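Local coordinates for protein putative drug/sodium antiporter (Escherichia coli, PDB 4Z3N) that probably exports small molecules such as the genotoxin colibactin across the cell membrane, as an antiporter of the MATE family, at residues W321-W334 / A450-N464. Numbering follows the deposited sequence.
Sequences WGHGNVTRTLNAYW and AWRLLRLSPRLLRWN. With OLC ((2R)-2,3-dihydroxypropyl (9Z)-octadec-9-enoate), chain F; CAC (cacodylate ion), chain I.
Asn464 makes the polar link to Trp321: its ND2 donates to Trp321 O at 2.9 Å, with the oxygen close to the plane of the Asn464 amide and the N-H...O angle at 161°. Gly324 N bonds the same oxygen from the opposite face of the carbonyl plane, within the Schellman motif that ends helix 286-322. With CG anti to its backbone N (chi1 -161°), the Asn464 side chain lies over the Trp321 indole; ND2 sits 3.1 Å above the ring centre, the two planes are 75° apart, and CB makes a CH-pi contact with the six-membered ring.

In this MATE-family transporter, 321-334 spans the turn between two predicted transmembrane helices, 286-322 and 326-358, with the first turns of the second; 450-464 lies near the end of the modelled chain, where helix 432-453 gives way to the short helix 458-467. Ser457 is the N-cap of that short helix, its OG accepting from Leu460 N, while Asn325 is the N-cap of helix 326-358, its OD1 accepting from Arg328 N.

Between the polar link and the aromatic end, aliphatic groups pack together. Val326 CG1 meets Leu460 CD2 at 3.5 Å, and its CG2 rests against Leu461 and Asn464. Leu330 CD1 lies against the Arg455-Leu456 backbone, with Leu456 CG next, and CD2 meets Leu454 CD1.

Leu454 CG stands over the centre of the Tyr333 ring, whose hydroxyl bonds Ile388 O. Trp334 and Trp451 meet rim to rim with perpendicular planes, CH2 to CD1 3.5 Å, and a monoolein chain runs over one face of each indole.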
ATOM      1  N   TRP A 321       4.147  18.694  12.818  1.00 31.00           N
ATOM      2  CA  TRP A 321       4.582  18.120  14.073  1.00 26.99           C
ATOM      3  C   TRP A 321       5.956  18.647  14.408  1.00 32.11           C
ATOM      4  O   TRP A 321       6.206  19.057  15.546  1.00 33.84           O
ATOM      5  CB  TRP A 321       4.597  16.601  13.994  1.00 27.40           C
ATOM      6  CG  TRP A 321       5.162  15.927  15.196  1.00 27.50           C
ATOM      7  CD1 TRP A 321       6.448  15.504  15.375  1.00 26.30           C
ATOM      8  CD2 TRP A 321       4.447  15.555  16.377  1.00 26.29           C
ATOM      9  NE1 TRP A 321       6.581  14.908  16.610  1.00 30.30           N
ATOM     10  CE2 TRP A 321       5.365  14.928  17.244  1.00 28.38           C
ATOM     11  CE3 TRP A 321       3.119  15.691  16.786  1.00 26.86           C
ATOM     12  CZ2 TRP A 321       4.999  14.442  18.495  1.00 28.04           C
ATOM     13  CZ3 TRP A 321       2.758  15.216  18.036  1.00 28.85           C
ATOM     14  CH2 TRP A 321       3.696  14.590  18.869  1.00 27.57           C
ATOM     15  N   GLY A 322       6.841  18.637  13.411  1.00 30.20           N
ATOM     16  CA  GLY A 322       8.180  19.179  13.563  1.00 33.69           C
ATOM     17  C   GLY A 322       8.194  20.672  13.895  1.00 35.60           C
ATOM     18  O   GLY A 322       9.014  21.138  14.676  1.00 32.82           O
ATOM     19  N   HIS A 323       7.275  21.410  13.284  1.00 34.28           N
ATOM     20  CA  HIS A 323       7.112  22.831  13.508  1.00 33.82           C
ATOM     21  C   HIS A 323       6.472  23.123  14.867  1.00 35.89           C
ATOM     22  O   HIS A 323       6.347  24.276  15.253  1.00 43.87           O
ATOM     23  CB  HIS A 323       6.266  23.425  12.379  1.00 38.13           C
ATOM     24  CG  HIS A 323       6.364  24.915  12.255  1.00 43.62           C
ATOM     25  ND1 HIS A 323       5.738  25.779  13.127  1.00 41.07           N
ATOM     26  CD2 HIS A 323       6.978  25.694  11.332  1.00 45.38           C
ATOM     27  CE1 HIS A 323       5.976  27.024  12.759  1.00 44.31           C
ATOM     28  NE2 HIS A 323       6.723  26.999  11.668  1.00 49.54           N
ATOM     29  N   GLY A 324       6.054  22.083  15.587  1.00 32.10           N
ATOM     30  CA  GLY A 324       5.501  22.255  16.919  1.00 26.10           C
ATOM     31  C   GLY A 324       3.996  22.487  17.007  1.00 29.77           C
ATOM     32  O   GLY A 324       3.477  22.669  18.095  1.00 25.55           O
ATOM     33  N   ASN A 325       3.273  22.438  15.887  1.00 31.08           N
ATOM     34  CA  ASN A 325       1.848  22.726  15.943  1.00 28.18           C
ATOM     35  C   ASN A 325       1.030  21.433  15.971  1.00 29.24           C
ATOM     36  O   ASN A 325       0.658  20.903  14.922  1.00 31.41           O
ATOM     37  CB  ASN A 325       1.467  23.593  14.727  1.00 28.87           C
ATOM     38  CG  ASN A 325       0.067  24.210  14.822  1.00 32.54           C
ATOM     39  OD1 ASN A 325      -0.830  23.712  15.528  1.00 27.56           O
ATOM     40  ND2 ASN A 325      -0.131  25.298  14.068  1.00 28.17           N
ATOM     41  N   VAL A 326       0.640  21.024  17.182  1.00 25.87           N
ATOM     42  CA  VAL A 326      -0.017  19.745  17.414  1.00 26.56           C
ATOM     43  C   VAL A 326      -1.495  19.775  17.061  1.00 26.99           C
ATOM     44  O   VAL A 326      -2.045  18.803  16.573  1.00 31.09           O
ATOM     45  CB  VAL A 326       0.105  19.309  18.887  1.00 27.71           C
ATOM     46  CG1 VAL A 326      -0.659  18.003  19.119  1.00 26.48           C
ATOM     47  CG2 VAL A 326       1.547  19.199  19.296  1.00 26.37           C
ATOM     48  N   THR A 327      -2.122  20.903  17.355  1.00 30.62           N
ATOM     49  CA  THR A 327      -3.523  21.170  17.068  1.00 27.60           C
ATOM     50  C   THR A 327      -3.813  21.013  15.577  1.00 29.10           C
ATOM     51  O   THR A 327      -4.810  20.389  15.171  1.00 26.31           O
ATOM     52  CB  THR A 327      -3.894  22.600  17.539  1.00 25.83           C
ATOM     53  OG1 THR A 327      -4.317  22.545  18.901  1.00 32.29           O
ATOM     54  CG2 THR A 327      -5.000  23.191  16.703  1.00 25.17           C
ATOM     55  N   ARG A 328      -2.924  21.587  14.770  1.00 26.40           N
ATOM     56  CA  ARG A 328      -3.070  21.558  13.337  1.00 23.88           C
ATOM     57  C   ARG A 328      -2.921  20.120  12.810  1.00 27.07           C
ATOM     58  O   ARG A 328      -3.582  19.750  11.833  1.00 25.06           O
ATOM     59  CB  ARG A 328      -2.054  22.499  12.694  1.00 26.46           C
ATOM     60  CG  ARG A 328      -2.214  22.636  11.188  1.00 29.46           C
ATOM     61  CD  ARG A 328      -1.511  23.860  10.617  1.00 27.67           C
ATOM     62  NE  ARG A 328      -1.565  23.871   9.154  1.00 31.53           N
ATOM     63  CZ  ARG A 328      -2.581  24.354   8.447  1.00 31.27           C
ATOM     64  NH1 ARG A 328      -3.633  24.859   9.070  1.00 30.26           N
ATOM     65  NH2 ARG A 328      -2.545  24.324   7.122  1.00 28.99           N
ATOM     66  N   THR A 329      -2.074  19.314  13.460  1.00 25.47           N
ATOM     67  CA  THR A 329      -1.884  17.926  13.036  1.00 29.07           C
ATOM     68  C   THR A 329      -3.176  17.153  13.321  1.00 27.74           C
ATOM     69  O   THR A 329      -3.589  16.306  12.527  1.00 29.76           O
ATOM     70  CB  THR A 329      -0.658  17.214  13.728  1.00 25.04           C
ATOM     71  OG1 THR A 329      -0.919  16.982  15.119  1.00 26.72           O
ATOM     72  CG2 THR A 329       0.618  18.028  13.585  1.00 24.29           C
ATOM     73  N   LEU A 330      -3.823  17.474  14.436  1.00 24.31           N
ATOM     74  CA  LEU A 330      -5.110  16.887  14.777  1.00 25.62           C
ATOM     75  C   LEU A 330      -6.202  17.323  13.798  1.00 27.45           C
ATOM     76  O   LEU A 330      -7.026  16.503  13.377  1.00 26.95           O
ATOM     77  CB  LEU A 330      -5.513  17.261  16.204  1.00 24.37           C
ATOM     78  CG  LEU A 330      -4.849  16.510  17.345  1.00 28.37           C
ATOM     79  CD1 LEU A 330      -5.573  16.806  18.670  1.00 28.73           C
ATOM     80  CD2 LEU A 330      -4.822  15.006  17.057  1.00 28.61           C
ATOM     81  N   ASN A 331      -6.220  18.612  13.454  1.00 25.82           N
ATOM     82  CA  ASN A 331      -7.144  19.114  12.441  1.00 26.78           C
ATOM     83  C   ASN A 331      -6.869  18.506  11.090  1.00 26.90           C
ATOM     84  O   ASN A 331      -7.789  18.298  10.307  1.00 30.24           O
ATOM     85  CB  ASN A 331      -7.066  20.639  12.295  1.00 27.35           C
ATOM     86  CG  ASN A 331      -7.446  21.375  13.551  1.00 26.32           C
ATOM     87  OD1 ASN A 331      -8.412  21.030  14.233  1.00 25.24           O
ATOM     88  ND2 ASN A 331      -6.679  22.407  13.862  1.00 23.51           N
ATOM     89  N   ALA A 332      -5.591  18.257  10.815  1.00 26.14           N
ATOM     90  CA  ALA A 332      -5.168  17.661   9.557  1.00 25.88           C
ATOM     91  C   ALA A 332      -5.720  16.240   9.431  1.00 25.56           C
ATOM     92  O   ALA A 332      -6.262  15.872   8.371  1.00 24.29           O
ATOM     93  CB  ALA A 332      -3.659  17.662   9.439  1.00 24.17           C
ATOM     94  N   TYR A 333      -5.610  15.459  10.506  1.00 21.52           N
ATOM     95  CA  TYR A 333      -6.185  14.115  10.515  1.00 21.60           C
ATOM     96  C   TYR A 333      -7.696  14.104  10.219  1.00 24.51           C
ATOM     97  O   TYR A 333      -8.151  13.373   9.338  1.00 22.66           O
ATOM     98  CB  TYR A 333      -5.927  13.440  11.844  1.00 25.43           C
ATOM     99  CG  TYR A 333      -6.793  12.228  12.051  1.00 27.34           C
ATOM    100  CD1 TYR A 333      -6.443  10.997  11.511  1.00 21.54           C
ATOM    101  CD2 TYR A 333      -7.972  12.318  12.779  1.00 27.92           C
ATOM    102  CE1 TYR A 333      -7.250   9.904  11.682  1.00 22.97           C
ATOM    103  CE2 TYR A 333      -8.777  11.227  12.961  1.00 29.10           C
ATOM    104  CZ  TYR A 333      -8.416  10.022  12.408  1.00 25.82           C
ATOM    105  OH  TYR A 333      -9.233   8.940  12.601  1.00 27.68           O
ATOM    106  N   TRP A 334      -8.472  14.924  10.932  1.00 27.24           N
ATOM    107  CA  TRP A 334      -9.925  14.974  10.707  1.00 26.74           C
ATOM    108  C   TRP A 334     -10.330  15.617   9.370  1.00 27.74           C
ATOM    109  O   TRP A 334     -11.406  15.304   8.857  1.00 29.31           O
ATOM    110  CB  TRP A 334     -10.633  15.693  11.857  1.00 25.70           C
ATOM    111  CG  TRP A 334     -10.577  14.946  13.149  1.00 27.61           C
ATOM    112  CD1 TRP A 334      -9.814  15.255  14.227  1.00 25.31           C
ATOM    113  CD2 TRP A 334     -11.295  13.749  13.495  1.00 29.56           C
ATOM    114  NE1 TRP A 334     -10.007  14.331  15.229  1.00 24.41           N
ATOM    115  CE2 TRP A 334     -10.915  13.401  14.812  1.00 26.79           C
ATOM    116  CE3 TRP A 334     -12.225  12.945  12.826  1.00 28.85           C
ATOM    117  CZ2 TRP A 334     -11.426  12.279  15.475  1.00 31.85           C
ATOM    118  CZ3 TRP A 334     -12.736  11.823  13.489  1.00 30.96           C
ATOM    119  CH2 TRP A 334     -12.330  11.505  14.801  1.00 32.84           C
ATOM    120  N   ALA A 450      -9.662   4.828  17.065  1.00 29.73           N
ATOM    121  CA  ALA A 450      -9.106   6.019  16.426  1.00 29.80           C
ATOM    122  C   ALA A 450      -9.740   7.313  16.930  1.00 28.28           C
ATOM    123  O   ALA A 450      -9.026   8.221  17.339  1.00 29.53           O
ATOM    124  CB  ALA A 450      -9.261   5.924  14.896  1.00 28.27           C
ATOM    125  N   TRP A 451     -11.071   7.384  16.887  1.00 26.74           N
ATOM    126  CA  TRP A 451     -11.841   8.526  17.387  1.00 30.92           C
ATOM    127  C   TRP A 451     -11.491   8.932  18.842  1.00 37.47           C
ATOM    128  O   TRP A 451     -11.434  10.124  19.168  1.00 39.02           O
ATOM    129  CB  TRP A 451     -13.335   8.212  17.274  1.00 33.11           C
ATOM    130  CG  TRP A 451     -14.271   9.295  17.762  1.00 44.75           C
ATOM    131  CD1 TRP A 451     -14.039  10.638  17.769  1.00 47.86           C
ATOM    132  CD2 TRP A 451     -15.586   9.115  18.318  1.00 52.96           C
ATOM    133  NE1 TRP A 451     -15.119  11.308  18.300  1.00 49.09           N
ATOM    134  CE2 TRP A 451     -16.081  10.399  18.642  1.00 55.14           C
ATOM    135  CE3 TRP A 451     -16.391   7.995  18.573  1.00 52.17           C
ATOM    136  CZ2 TRP A 451     -17.345  10.595  19.206  1.00 66.16           C
ATOM    137  CZ3 TRP A 451     -17.649   8.192  19.133  1.00 58.54           C
ATOM    138  CH2 TRP A 451     -18.113   9.483  19.441  1.00 67.38           C
ATOM    139  N   ARG A 452     -11.249   7.952  19.708  1.00 33.11           N
ATOM    140  CA  ARG A 452     -10.890   8.237  21.097  1.00 36.15           C
ATOM    141  C   ARG A 452      -9.454   8.710  21.264  1.00 35.55           C
ATOM    142  O   ARG A 452      -9.182   9.576  22.095  1.00 39.66           O
ATOM    143  CB  ARG A 452     -11.123   7.006  21.969  1.00 35.96           C
ATOM    144  CG  ARG A 452     -12.590   6.611  21.998  1.00 52.81           C
ATOM    145  CD  ARG A 452     -12.873   5.583  23.071  1.00 71.97           C
ATOM    146  NE  ARG A 452     -14.300   5.283  23.171  1.00 77.29           N
ATOM    147  CZ  ARG A 452     -14.812   4.410  24.030  1.00 84.29           C
ATOM    148  NH1 ARG A 452     -14.014   3.746  24.863  1.00 90.35           N
ATOM    149  NH2 ARG A 452     -16.122   4.202  24.055  1.00 86.50           N
ATOM    150  N   LEU A 453      -8.539   8.141  20.487  1.00 28.83           N
ATOM    151  CA  LEU A 453      -7.135   8.472  20.610  1.00 29.58           C
ATOM    152  C   LEU A 453      -6.753   9.765  19.890  1.00 32.86           C
ATOM    153  O   LEU A 453      -5.716  10.333  20.173  1.00 36.90           O
ATOM    154  CB  LEU A 453      -6.249   7.337  20.087  1.00 27.75           C
ATOM    155  CG  LEU A 453      -6.177   5.993  20.810  1.00 29.98           C
ATOM    156  CD1 LEU A 453      -5.304   5.012  20.023  1.00 26.21           C
ATOM    157  CD2 LEU A 453      -5.695   6.133  22.237  1.00 27.52           C
ATOM    158  N   LEU A 454      -7.549  10.245  18.949  1.00 32.44           N
ATOM    159  CA  LEU A 454      -7.039  11.385  18.209  1.00 31.80           C
ATOM    160  C   LEU A 454      -7.682  12.643  18.744  1.00 29.80           C
ATOM    161  O   LEU A 454      -8.744  13.083  18.331  1.00 35.41           O
ATOM    162  CB  LEU A 454      -7.290  11.227  16.695  1.00 32.24           C
ATOM    163  CG  LEU A 454      -6.189  10.572  15.837  1.00 31.45           C
ATOM    164  CD1 LEU A 454      -4.964  11.481  15.719  1.00 27.27           C
ATOM    165  CD2 LEU A 454      -5.781   9.161  16.318  1.00 27.77           C
ATOM    166  N   ARG A 455      -6.935  13.302  19.591  1.00 34.71           N
ATOM    167  CA  ARG A 455      -7.454  14.434  20.314  1.00 42.02           C
ATOM    168  C   ARG A 455      -6.324  14.892  21.214  1.00 35.40           C
ATOM    169  O   ARG A 455      -5.368  14.136  21.443  1.00 34.68           O
ATOM    170  CB  ARG A 455      -8.726  14.056  21.097  1.00 35.51           C
ATOM    171  CG  ARG A 455      -8.584  12.900  22.042  1.00 37.22           C
ATOM    172  CD  ARG A 455      -9.778  12.804  22.983  1.00 44.41           C
ATOM    173  NE  ARG A 455     -10.827  11.900  22.501  1.00 57.94           N
ATOM    174  CZ  ARG A 455     -11.974  12.285  21.935  1.00 60.98           C
ATOM    175  NH1 ARG A 455     -12.249  13.575  21.762  1.00 50.91           N
ATOM    176  NH2 ARG A 455     -12.855  11.369  21.544  1.00 55.43           N
ATOM    177  N   LEU A 456      -6.406  16.125  21.687  1.00 33.16           N
ATOM    178  CA  LEU A 456      -5.423  16.617  22.650  1.00 31.21           C
ATOM    179  C   LEU A 456      -5.392  15.744  23.882  1.00 25.60           C
ATOM    180  O   LEU A 456      -6.435  15.345  24.402  1.00 25.85           O
ATOM    181  CB  LEU A 456      -5.725  18.058  23.056  1.00 31.10           C
ATOM    182  CG  LEU A 456      -5.351  19.042  21.977  1.00 30.50           C
ATOM    183  CD1 LEU A 456      -5.933  20.418  22.299  1.00 29.62           C
ATOM    184  CD2 LEU A 456      -3.820  19.035  21.873  1.00 31.10           C
ATOM    185  N   SER A 457      -4.181  15.440  24.324  1.00 23.44           N
ATOM    186  CA  SER A 457      -3.941  14.733  25.573  1.00 25.66           C
ATOM    187  C   SER A 457      -2.633  15.248  26.134  1.00 28.67           C
ATOM    188  O   SER A 457      -1.815  15.779  25.383  1.00 29.40           O
ATOM    189  CB  SER A 457      -3.878  13.231  25.355  1.00 24.69           C
ATOM    190  OG  SER A 457      -2.665  12.880  24.716  1.00 29.69           O
ATOM    191  N   PRO A 458      -2.438  15.135  27.457  1.00 31.60           N
ATOM    192  CA  PRO A 458      -1.137  15.493  28.036  1.00 29.42           C
ATOM    193  C   PRO A 458       0.021  14.777  27.332  1.00 31.07           C
ATOM    194  O   PRO A 458       0.975  15.437  26.898  1.00 30.42           O
ATOM    195  CB  PRO A 458      -1.261  15.025  29.485  1.00 27.41           C
ATOM    196  CG  PRO A 458      -2.736  15.124  29.781  1.00 31.83           C
ATOM    197  CD  PRO A 458      -3.477  14.929  28.486  1.00 31.70           C
ATOM    198  N   ARG A 459      -0.103  13.463  27.157  1.00 30.40           N
ATOM    199  CA  ARG A 459       0.955  12.648  26.558  1.00 33.12           C
ATOM    200  C   ARG A 459       1.301  13.082  25.139  1.00 34.19           C
ATOM    201  O   ARG A 459       2.483  13.218  24.780  1.00 33.30           O
ATOM    202  CB  ARG A 459       0.543  11.185  26.549  1.00 39.27           C
ATOM    203  CG  ARG A 459       1.540  10.268  25.907  1.00 38.35           C
ATOM    204  CD  ARG A 459       0.852   9.028  25.466  1.00 40.01           C
ATOM    205  NE  ARG A 459       1.117   7.896  26.345  1.00 46.55           N
ATOM    206  CZ  ARG A 459       0.574   6.692  26.181  1.00 49.76           C
ATOM    207  NH1 ARG A 459      -0.270   6.474  25.178  1.00 50.20           N
ATOM    208  NH2 ARG A 459       0.865   5.711  27.021  1.00 56.00           N
ATOM    209  N   LEU A 460       0.269  13.298  24.327  1.00 29.99           N
ATOM    210  CA  LEU A 460       0.482  13.771  22.961  1.00 29.11           C
ATOM    211  C   LEU A 460       1.260  15.108  22.925  1.00 29.30           C
ATOM    212  O   LEU A 460       2.171  15.273  22.122  1.00 25.11           O
ATOM    213  CB  LEU A 460      -0.855  13.904  22.234  1.00 20.96           C
ATOM    214  CG  LEU A 460      -0.596  14.330  20.804  1.00 24.76           C
ATOM    215  CD1 LEU A 460       0.087  13.205  20.010  1.00 19.42           C
ATOM    216  CD2 LEU A 460      -1.860  14.859  20.137  1.00 22.30           C
ATOM    217  N   LEU A 461       0.904  16.039  23.814  1.00 30.09           N
ATOM    218  CA  LEU A 461       1.644  17.298  23.991  1.00 29.83           C
ATOM    219  C   LEU A 461       3.055  17.097  24.579  1.00 30.44           C
ATOM    220  O   LEU A 461       4.013  17.697  24.114  1.00 31.18           O
ATOM    221  CB  LEU A 461       0.852  18.259  24.874  1.00 29.59           C
ATOM    222  CG  LEU A 461      -0.414  18.842  24.246  1.00 30.13           C
ATOM    223  CD1 LEU A 461      -0.923  19.940  25.146  1.00 34.21           C
ATOM    224  CD2 LEU A 461      -0.170  19.378  22.839  1.00 26.34           C
ATOM    225  N   ARG A 462       3.196  16.244  25.584  1.00 30.67           N
ATOM    226  CA  ARG A 462       4.541  15.881  26.011  1.00 34.26           C
ATOM    227  C   ARG A 462       5.402  15.302  24.873  1.00 33.80           C
ATOM    228  O   ARG A 462       6.585  15.631  24.775  1.00 31.99           O
ATOM    229  CB  ARG A 462       4.507  14.881  27.157  1.00 31.99           C
ATOM    230  CG  ARG A 462       5.818  14.867  27.892  1.00 38.33           C
ATOM    231  CD  ARG A 462       6.249  13.502  28.321  1.00 42.73           C
ATOM    232  NE  ARG A 462       5.146  12.660  28.758  1.00 50.54           N
ATOM    233  CZ  ARG A 462       5.103  11.354  28.516  1.00 50.01           C
ATOM    234  NH1 ARG A 462       6.095  10.794  27.842  1.00 44.86           N
ATOM    235  NH2 ARG A 462       4.076  10.619  28.930  1.00 53.65           N
ATOM    236  N   TRP A 463       4.818  14.443  24.032  1.00 30.83           N
ATOM    237  CA  TRP A 463       5.566  13.813  22.931  1.00 34.38           C
ATOM    238  C   TRP A 463       6.191  14.834  21.978  1.00 34.15           C
ATOM    239  O   TRP A 463       7.327  14.666  21.523  1.00 31.63           O
ATOM    240  CB  TRP A 463       4.661  12.876  22.125  1.00 35.69           C
ATOM    241  CG  TRP A 463       4.453  11.529  22.706  1.00 31.54           C
ATOM    242  CD1 TRP A 463       5.083  10.996  23.785  1.00 35.80           C
ATOM    243  CD2 TRP A 463       3.541  10.538  22.241  1.00 29.60           C
ATOM    244  NE1 TRP A 463       4.622   9.729  24.025  1.00 34.46           N
ATOM    245  CE2 TRP A 463       3.674   9.420  23.085  1.00 40.35           C
ATOM    246  CE3 TRP A 463       2.631  10.479  21.186  1.00 29.84           C
ATOM    247  CZ2 TRP A 463       2.924   8.248  22.905  1.00 39.30           C
ATOM    248  CZ3 TRP A 463       1.891   9.314  21.007  1.00 31.13           C
ATOM    249  CH2 TRP A 463       2.041   8.219  21.862  1.00 29.45           C
ATOM    250  N   ASN A 464       5.428  15.883  21.681  1.00 33.09           N
ATOM    251  CA  ASN A 464       5.892  17.000  20.868  1.00 31.37           C
ATOM    252  C   ASN A 464       6.952  17.896  21.555  1.00 32.53           C
ATOM    253  O   ASN A 464       7.862  18.410  20.896  1.00 26.93           O
ATOM    254  CB  ASN A 464       4.701  17.843  20.445  1.00 26.34           C
ATOM    255  CG  ASN A 464       5.015  18.715  19.255  1.00 27.87           C
ATOM    256  OD1 ASN A 464       5.065  19.939  19.367  1.00 30.90           O
ATOM    257  ND2 ASN A 464       5.270  18.087  18.109  1.00 29.15           N
TER
HETATM  258  C18 OLC F 505     -19.129   3.183  14.644  1.00 34.93           C
HETATM  259  C10 OLC F 505     -16.799  12.382  15.118  1.00 46.52           C
HETATM  260  C9  OLC F 505     -16.388  13.648  14.889  1.00 41.69           C
HETATM  261  C17 OLC F 505     -17.922   4.036  15.005  1.00 35.50           C
HETATM  262  C11 OLC F 505     -16.369  11.244  14.207  1.00 44.34           C
HETATM  263  C8  OLC F 505     -15.040  14.100  15.430  1.00 40.81           C
HETATM  264  C16 OLC F 505     -18.052   5.425  14.405  1.00 40.44           C
HETATM  265  C12 OLC F 505     -16.310   9.948  14.990  1.00 50.79           C
HETATM  266  C7  OLC F 505     -14.895  15.612  15.402  1.00 35.03           C
HETATM  267  C15 OLC F 505     -16.795   6.263  14.597  1.00 34.75           C
HETATM  268  C13 OLC F 505     -16.730   8.751  14.144  1.00 52.10           C
HETATM  269  C6  OLC F 505     -14.033  16.045  16.562  1.00 37.46           C
HETATM  270  C14 OLC F 505     -17.170   7.645  15.087  1.00 48.89           C
HETATM  271 AS   CAC I 508       5.854   7.400  27.057  1.00 84.84          AS
HETATM  272  O1  CAC I 508       4.676   8.278  27.804  1.00 62.46           O
HETATM  273  O2  CAC I 508       5.166   6.693  25.597  1.00 70.74           O
HETATM  274  C1  CAC I 508       7.374   8.502  26.583  1.00 49.07           C
HETATM  275  C2  CAC I 508       6.449   5.981  28.220  1.00 78.23           C